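PDB 3HO7: OxyR from Porphyromonas gingivalis, which probably acts as a redox-sensitive, DNA-binding transcription activator of the LysR family, represented here by its regulatory domain. Local coordinates for residues K35-G39 / L40-V44; L191-R194 / Q195-R199; R200-R203 / E204-G208. All blocks are in the same frame, centred on the assembly; numbering follows the deposited sequence.

Interaction 1: residues K35-G39 / L40-V44; sequences KELAG and LEIHV
Leu37 and Leu40 close a type II beta turn, in which Leu40 N donates to Leu37 O at 3.1 Å. The bond is bent, with 135° at the hydrogen. Leu37 is the first residue to leave helical backbone angles after helix 22-36, and the chain has turned into a strand by Glu41. Gly39 sits in the third position of the turn with a positive phi of 102°, a conformation that glycine accepts easily. On the inner side, Leu37 and Ile42 cross at about a right angle. They meet methyl to methyl, CD1 of Leu37 lying 3.5 Å from CD1 of Ile42, which is tight for two carbons. Ile42 holds CG1 anti to its carbonyl carbon (chi1 -61°), and the extended arm carries CD1 back to the leucine. Leu40 adds a looser touch, its CD2 4.4 Å from Leu37 CB. Trp33 packs on Ile42 from the helix, and Leu37 also meets Gln137 of the second subunit. Ile42, His43 and Val44 pair in parallel with a strand of that subunit. The turn is the helix-to-strand connection of a beta-alpha-beta unit, here at the subunit interface, where the sheet runs on into the second subunit.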
loop_
_atom_site.group_PDB
_atom_site.type_symbol
_atom_site.label_atom_id
_atom_site.label_comp_id
_atom_site.label_asym_id
_atom_site.label_seq_id
_atom_site.Cartn_x
_atom_site.Cartn_y
_atom_site.Cartn_z
ATOM N N LYS A 35 -20.509 14.249 -8.104
ATOM C CA LYS A 35 -21.418 15.002 -8.965
ATOM C C LYS A 35 -22.404 14.127 -9.744
ATOM O O LYS A 35 -23.554 14.513 -9.941
ATOM C CB LYS A 35 -20.631 15.912 -9.919
ATOM C CG LYS A 35 -19.550 15.206 -10.718
ATOM C CD LYS A 35 -18.859 16.163 -11.680
ATOM C CE LYS A 35 -18.119 17.269 -10.939
ATOM N NZ LYS A 35 -19.050 18.224 -10.272
ATOM N N GLU A 36 -21.960 12.951 -10.179
ATOM C CA GLU A 36 -22.819 12.063 -10.967
ATOM C C GLU A 36 -23.611 11.060 -10.129
ATOM O O GLU A 36 -24.706 10.648 -10.516
ATOM C CB GLU A 36 -22.008 11.318 -12.033
ATOM C CG GLU A 36 -22.268 11.787 -13.458
ATOM C CD GLU A 36 -21.508 13.046 -13.817
ATOM O OE1 GLU A 36 -20.261 13.018 -13.770
ATOM O OE2 GLU A 36 -22.156 14.059 -14.159
ATOM N N LEU A 37 -23.058 10.663 -8.988
ATOM C CA LEU A 37 -23.679 9.627 -8.167
ATOM C C LEU A 37 -24.325 10.184 -6.901
ATOM O O LEU A 37 -24.563 9.450 -5.941
ATOM C CB LEU A 37 -22.659 8.543 -7.809
ATOM C CG LEU A 37 -22.101 7.739 -8.985
ATOM C CD1 LEU A 37 -21.078 6.720 -8.505
ATOM C CD2 LEU A 37 -23.224 7.054 -9.749
ATOM N N ALA A 38 -24.613 11.483 -6.907
ATOM C CA ALA A 38 -25.266 12.124 -5.772
ATOM C C ALA A 38 -26.566 11.409 -5.424
ATOM O O ALA A 38 -27.373 11.105 -6.301
ATOM C CB ALA A 38 -25.530 13.591 -6.073
ATOM N N GLY A 39 -26.761 11.141 -4.136
ATOM C CA GLY A 39 -27.954 10.445 -3.669
ATOM C C GLY A 39 -27.679 8.984 -3.378
ATOM O O GLY A 39 -28.559 8.255 -2.920
ATOM N N LEU A 40 -26.447 8.560 -3.642
ATOM C CA LEU A 40 -26.037 7.175 -3.443
ATOM C C LEU A 40 -24.897 7.090 -2.433
ATOM O O LEU A 40 -23.918 7.831 -2.530
ATOM C CB LEU A 40 -25.588 6.565 -4.773
ATOM C CG LEU A 40 -25.102 5.116 -4.748
ATOM C CD1 LEU A 40 -26.282 4.157 -4.746
ATOM C CD2 LEU A 40 -24.195 4.841 -5.936
ATOM N N GLU A 41 -25.025 6.190 -1.464
ATOM C CA GLU A 41 -23.951 5.955 -0.507
ATOM C C GLU A 41 -23.012 4.871 -1.025
ATOM O O GLU A 41 -23.421 3.731 -1.237
ATOM C CB GLU A 41 -24.504 5.546 0.858
ATOM C CG GLU A 41 -23.422 5.382 1.914
ATOM C CD GLU A 41 -23.828 4.450 3.036
ATOM O OE1 GLU A 41 -23.068 4.345 4.023
ATOM O OE2 GLU A 41 -24.901 3.818 2.932
ATOM N N ILE A 42 -21.749 5.232 -1.220
ATOM C CA ILE A 42 -20.774 4.313 -1.795
ATOM C C ILE A 42 -19.774 3.802 -0.766
ATOM O O ILE A 42 -19.042 4.583 -0.159
ATOM C CB ILE A 42 -19.998 4.971 -2.948
ATOM C CG1 ILE A 42 -20.958 5.384 -4.065
ATOM C CG2 ILE A 42 -18.934 4.026 -3.481
ATOM C CD1 ILE A 42 -20.293 6.154 -5.183
ATOM N N HIS A 43 -19.742 2.487 -0.581
ATOM C CA HIS A 43 -18.778 1.866 0.318
ATOM C C HIS A 43 -17.628 1.245 -0.464
ATOM O O HIS A 43 -17.782 0.190 -1.074
ATOM C CB HIS A 43 -19.453 0.807 1.189
ATOM C CG HIS A 43 -20.171 1.370 2.375
ATOM N ND1 HIS A 43 -21.390 2.005 2.276
ATOM C CD2 HIS A 43 -19.841 1.390 3.689
ATOM C CE1 HIS A 43 -21.780 2.396 3.476
ATOM N NE2 HIS A 43 -20.858 2.034 4.352
ATOM N N VAL A 44 -16.480 1.913 -0.446
ATOM C CA VAL A 44 -15.294 1.421 -1.132
ATOM C C VAL A 44 -14.481 0.518 -0.216
ATOM O O VAL A 44 -14.339 0.794 0.975
ATOM C CB VAL A 44 -14.391 2.576 -1.593
ATOM C CG1 VAL A 44 -13.102 2.032 -2.198
ATOM C CG2 VAL A 44 -15.128 3.462 -2.585
#

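Interaction 2: residues L191-R194 / Q195-R199; sequences LAVR and QDYSR
Val193 and Tyr197 form the inner, apolar part of this contact, while Arg194 and Asp196 form its polar outer part. Val193 CG2 lies 4.0 Å from Tyr197 CB, and the two side chains cross at about a right angle. Tyr197 has CG anti to the backbone N (chi1 -176°), which leads the ring away from the valine toward helix 200-211. There it meets Leu202, and Met63 of strand 63-66 touches both Val193 and Tyr197. The backbone between them folds as a type I beta turn from Arg194 to Tyr197. Tyr197 N donates to Arg194 O over 3.2 Å, fairly straight at the hydrogen.

The outer side is more open and is held by charge. Arg194 and Asp196 lie side by side and point the same way. The bend at chi3 of Arg194 turns its guanidinium edge to the carboxylate. Arg194 NH2 reaches the syn lone pair of Asp196 OD2 at 2.9 Å, and Arg194 NE makes a weak second bond to Asp196 OD1 at 3.1 Å. The two planes are 34° apart, so this two-pronged salt bridge is twisted. Gln195 points away, and its OE1 accepts from Gly74 N. This is a beta turn at the end of strand 184-194, leading into helix 200-211 of the regulatory domain's alpha/beta fold.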
loop_
_atom_site.group_PDB
_atom_site.type_symbol
_atom_site.label_atom_id
_atom_site.label_comp_id
_atom_site.label_asym_id
_atom_site.label_seq_id
_atom_site.Cartn_x
_atom_site.Cartn_y
_atom_site.Cartn_z
ATOM N N LEU A 191 -14.302 -3.960 -14.730
ATOM C CA LEU A 191 -15.300 -3.884 -13.672
ATOM C C LEU A 191 -16.085 -5.185 -13.634
ATOM O O LEU A 191 -16.777 -5.530 -14.593
ATOM C CB LEU A 191 -16.250 -2.707 -13.898
ATOM C CG LEU A 191 -16.964 -2.202 -12.639
ATOM C CD1 LEU A 191 -18.147 -1.320 -13.011
ATOM C CD2 LEU A 191 -17.418 -3.362 -11.774
ATOM N N ALA A 192 -15.971 -5.910 -12.528
ATOM C CA ALA A 192 -16.601 -7.220 -12.412
ATOM C C ALA A 192 -17.828 -7.199 -11.505
ATOM O O ALA A 192 -17.925 -6.385 -10.586
ATOM C CB ALA A 192 -15.592 -8.247 -11.920
ATOM N N VAL A 193 -18.799 -8.040 -11.819
ATOM C CA VAL A 193 -19.997 -8.228 -11.008
ATOM C C VAL A 193 -20.490 -9.667 -11.110
ATOM O O VAL A 193 -19.907 -10.457 -11.774
ATOM C CB VAL A 193 -21.156 -7.329 -11.455
ATOM C CG1 VAL A 193 -20.702 -5.945 -11.609
ATOM C CG2 VAL A 193 -21.699 -7.775 -12.752
ATOM N N ARG A 194 -21.610 -9.974 -10.487
ATOM C CA ARG A 194 -22.295 -11.244 -10.690
ATOM C C ARG A 194 -23.127 -11.182 -11.966
ATOM O O ARG A 194 -23.585 -10.113 -12.368
ATOM C CB ARG A 194 -23.181 -11.581 -9.487
ATOM C CG ARG A 194 -22.423 -12.163 -8.306
ATOM C CD ARG A 194 -23.344 -12.458 -7.132
ATOM N NE ARG A 194 -24.523 -13.230 -7.519
ATOM C CZ ARG A 194 -24.613 -14.555 -7.444
ATOM N NH1 ARG A 194 -23.587 -15.271 -7.002
ATOM N NH2 ARG A 194 -25.729 -15.167 -7.816
ATOM N N GLN A 195 -23.318 -12.329 -12.608
ATOM C CA GLN A 195 -24.085 -12.377 -13.847
ATOM C C GLN A 195 -25.498 -11.848 -13.643
ATOM O O GLN A 195 -26.035 -11.146 -14.497
ATOM C CB GLN A 195 -24.137 -13.801 -14.397
ATOM C CG GLN A 195 -22.789 -14.355 -14.806
ATOM C CD GLN A 195 -22.900 -15.696 -15.497
ATOM O OE1 GLN A 195 -22.136 -16.618 -15.212
ATOM N NE2 GLN A 195 -23.860 -15.817 -16.408
ATOM N N ASP A 196 -26.101 -12.139 -12.503
ATOM C CA ASP A 196 -27.502 -11.784 -12.287
ATOM C C ASP A 196 -27.708 -10.390 -11.695
ATOM O O ASP A 196 -28.804 -10.054 -11.253
ATOM C CB ASP A 196 -28.218 -12.850 -11.448
ATOM C CG ASP A 196 -27.391 -13.325 -10.273
ATOM O OD1 ASP A 196 -26.414 -12.640 -9.911
ATOM O OD2 ASP A 196 -27.724 -14.387 -9.709
ATOM N N TYR A 197 -26.642 -9.599 -11.657
ATOM C CA TYR A 197 -26.684 -8.290 -11.020
ATOM C C TYR A 197 -27.822 -7.470 -11.619
ATOM O O TYR A 197 -27.786 -7.110 -12.797
ATOM C CB TYR A 197 -25.349 -7.568 -11.190
ATOM C CG TYR A 197 -25.278 -6.244 -10.470
ATOM C CD1 TYR A 197 -25.417 -6.174 -9.091
ATOM C CD2 TYR A 197 -25.060 -5.064 -11.168
ATOM C CE1 TYR A 197 -25.351 -4.963 -8.428
ATOM C CE2 TYR A 197 -24.991 -3.849 -10.513
ATOM C CZ TYR A 197 -25.135 -3.805 -9.144
ATOM O OH TYR A 197 -25.065 -2.596 -8.489
ATOM N N SER A 198 -28.828 -7.178 -10.800
ATOM C CA SER A 198 -30.084 -6.610 -11.282
ATOM C C SER A 198 -30.137 -5.081 -11.263
ATOM O O SER A 198 -31.209 -4.496 -11.101
ATOM C CB SER A 198 -31.261 -7.185 -10.483
ATOM O OG SER A 198 -32.503 -6.829 -11.064
ATOM N N ARG A 199 -28.984 -4.438 -11.427
ATOM C CA ARG A 199 -28.931 -2.981 -11.538
ATOM C C ARG A 199 -28.182 -2.576 -12.806
ATOM O O ARG A 199 -27.164 -1.883 -12.753
ATOM C CB ARG A 199 -28.284 -2.354 -10.299
ATOM C CG ARG A 199 -29.054 -2.600 -9.007
ATOM C CD ARG A 199 -28.435 -1.868 -7.825
ATOM N NE ARG A 199 -28.962 -2.349 -6.550
ATOM C CZ ARG A 199 -29.936 -1.756 -5.865
ATOM N NH1 ARG A 199 -30.499 -0.650 -6.328
ATOM N NH2 ARG A 199 -30.348 -2.273 -4.715
#

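Interaction 3: residues R200-R203 / E204-G208; sequences RKLR and EQLIG
The first two turns of helix 200-211 make this contact, within the beta-alpha-beta unit formed with strands 184-194 and 225-227. Leu202 and Leu206, one turn apart, lie side by side and point the same way. Leu202 CD1 meets Leu206 CD2 at 3.5 Å, a close methyl contact. Leu202 holds CG anti to its backbone N (chi1 -179°), which brings the tip forward although its CB points away from the next turn. Met63 of strand 63-66 packs against both leucines, so this face looks toward the sheet.

Four i to i+4 backbone bonds run through the segment. Leu206 N donates to Leu202 O at 2.7 Å. Ile207 N donates to Arg203 O at 3.0 Å. Both bonds are nearly straight at the hydrogen (172° and 173°). The bonds from Glu204 N to Arg200 O and from Gln205 N to Lys201 O are more bent. Ile207 also lays CG1 against Arg203 O, 3.2 Å away.

Arg203 sends an extended chain beyond the helix, where its NH2 forms salt bridges with Glu76 and Asp78. Two acidic partners would probably favour the charged guanidinium and limit its rotation. Arg203 also touches Val193 and Tyr197. Gln205 extends toward the C-terminal end of helix 22-36, where its NE2 gives a weak hydrogen bond to Glu36 O. The oxygen of the same amide, OE1, lies beside a water, at a modelled distance that is doubtfully short. That water also gives a weak, 3.4 Å bond to Lys201 O.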
loop_
_atom_site.group_PDB
_atom_site.type_symbol
_atom_site.label_atom_id
_atom_site.label_comp_id
_atom_site.label_asym_id
_atom_site.label_seq_id
_atom_site.Cartn_x
_atom_site.Cartn_y
_atom_site.Cartn_z
ATOM N N ARG A 200 -28.706 -3.019 -13.945
ATOM C CA ARG A 200 -28.072 -2.798 -15.241
ATOM C C ARG A 200 -27.819 -1.326 -15.554
ATOM O O ARG A 200 -26.827 -0.984 -16.196
ATOM C CB ARG A 200 -28.915 -3.431 -16.352
ATOM C CG ARG A 200 -28.562 -4.874 -16.667
ATOM C CD ARG A 200 -29.798 -5.669 -17.052
ATOM N NE ARG A 200 -29.532 -6.628 -18.120
ATOM C CZ ARG A 200 -28.653 -7.621 -18.036
ATOM N NH1 ARG A 200 -27.933 -7.784 -16.933
ATOM N NH2 ARG A 200 -28.484 -8.444 -19.062
ATOM N N LYS A 201 -28.720 -0.458 -15.107
ATOM C CA LYS A 201 -28.599 0.966 -15.398
ATOM C C LYS A 201 -27.476 1.606 -14.587
ATOM O O LYS A 201 -26.716 2.428 -15.101
ATOM C CB LYS A 201 -29.936 1.675 -15.163
ATOM C CG LYS A 201 -31.075 1.084 -15.979
ATOM C CD LYS A 201 -32.385 1.831 -15.774
ATOM C CE LYS A 201 -32.349 3.211 -16.416
ATOM N NZ LYS A 201 -33.690 3.862 -16.408
ATOM N N LEU A 202 -27.368 1.218 -13.320
ATOM C CA LEU A 202 -26.279 1.687 -12.472
ATOM C C LEU A 202 -24.949 1.141 -12.982
ATOM O O LEU A 202 -23.978 1.881 -13.140
ATOM C CB LEU A 202 -26.508 1.255 -11.023
ATOM C CG LEU A 202 -25.464 1.700 -9.999
ATOM C CD1 LEU A 202 -25.387 3.218 -9.925
ATOM C CD2 LEU A 202 -25.779 1.112 -8.634
ATOM N N ARG A 203 -24.919 -0.164 -13.235
ATOM C CA ARG A 203 -23.747 -0.820 -13.803
ATOM C C ARG A 203 -23.262 -0.043 -15.019
ATOM O O ARG A 203 -22.078 0.273 -15.137
ATOM C CB ARG A 203 -24.091 -2.260 -14.190
ATOM C CG ARG A 203 -22.943 -3.073 -14.776
ATOM C CD ARG A 203 -23.424 -4.478 -15.126
ATOM N NE ARG A 203 -22.426 -5.265 -15.845
ATOM C CZ ARG A 203 -22.644 -6.487 -16.320
ATOM N NH1 ARG A 203 -23.827 -7.065 -16.153
ATOM N NH2 ARG A 203 -21.681 -7.134 -16.964
ATOM N N GLU A 204 -24.191 0.265 -15.918
ATOM C CA GLU A 204 -23.879 1.022 -17.124
ATOM C C GLU A 204 -23.310 2.397 -16.779
ATOM O O GLU A 204 -22.348 2.853 -17.398
ATOM C CB GLU A 204 -25.126 1.164 -18.002
ATOM C CG GLU A 204 -24.905 1.952 -19.285
ATOM C CD GLU A 204 -26.085 1.863 -20.234
ATOM O OE1 GLU A 204 -26.970 1.010 -20.010
ATOM O OE2 GLU A 204 -26.129 2.646 -21.208
ATOM N N GLN A 205 -23.907 3.051 -15.788
ATOM C CA GLN A 205 -23.440 4.364 -15.357
ATOM C C GLN A 205 -22.032 4.268 -14.777
ATOM O O GLN A 205 -21.151 5.056 -15.124
ATOM C CB GLN A 205 -24.401 4.971 -14.331
ATOM C CG GLN A 205 -24.101 6.424 -13.978
ATOM C CD GLN A 205 -25.058 6.992 -12.943
ATOM O OE1 GLN A 205 -26.011 6.329 -12.529
ATOM N NE2 GLN A 205 -24.808 8.227 -12.521
ATOM N N LEU A 206 -21.823 3.294 -13.897
ATOM C CA LEU A 206 -20.510 3.085 -13.295
ATOM C C LEU A 206 -19.435 2.893 -14.360
ATOM O O LEU A 206 -18.402 3.560 -14.336
ATOM C CB LEU A 206 -20.531 1.892 -12.336
ATOM C CG LEU A 206 -20.731 2.205 -10.851
ATOM C CD1 LEU A 206 -19.476 2.824 -10.247
ATOM C CD2 LEU A 206 -21.936 3.110 -10.644
ATOM N N ILE A 207 -19.679 1.985 -15.297
ATOM C CA ILE A 207 -18.717 1.739 -16.366
ATOM C C ILE A 207 -18.338 3.043 -17.060
ATOM O O ILE A 207 -17.161 3.333 -17.260
ATOM C CB ILE A 207 -19.254 0.735 -17.399
ATOM C CG1 ILE A 207 -19.466 -0.634 -16.745
ATOM C CG2 ILE A 207 -18.300 0.630 -18.586
ATOM C CD1 ILE A 207 -20.007 -1.690 -17.690
ATOM N N GLY A 208 -19.343 3.834 -17.420
ATOM C CA GLY A 208 -19.098 5.119 -18.061
ATOM C C GLY A 208 -18.262 6.057 -17.214
ATOM O O GLY A 208 -17.317 6.674 -17.705
HETATM O O HOH W 1 -27.967 5.056 -13.260
#

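In the fold
From the N terminus, interaction 1 comes first and closes the short turn from helix 22-36 into strand 40-46. Interaction 2 follows much later, where strand 184-194 ends in a turn. Interaction 3 comes directly after it, in helix 200-211. The three are in series, and none nests in or crosses another. Interactions 2 and 3 have centres about 10 Å apart and touch through Leu191 with Leu206 and Ile207. Interactions 1 and 3 touch through Leu37 and Gln205. Interactions 1 and 2 do not touch but reach the same sheet. Helix 200-211 thus ties the end of helix 22-36 to strand 184-194.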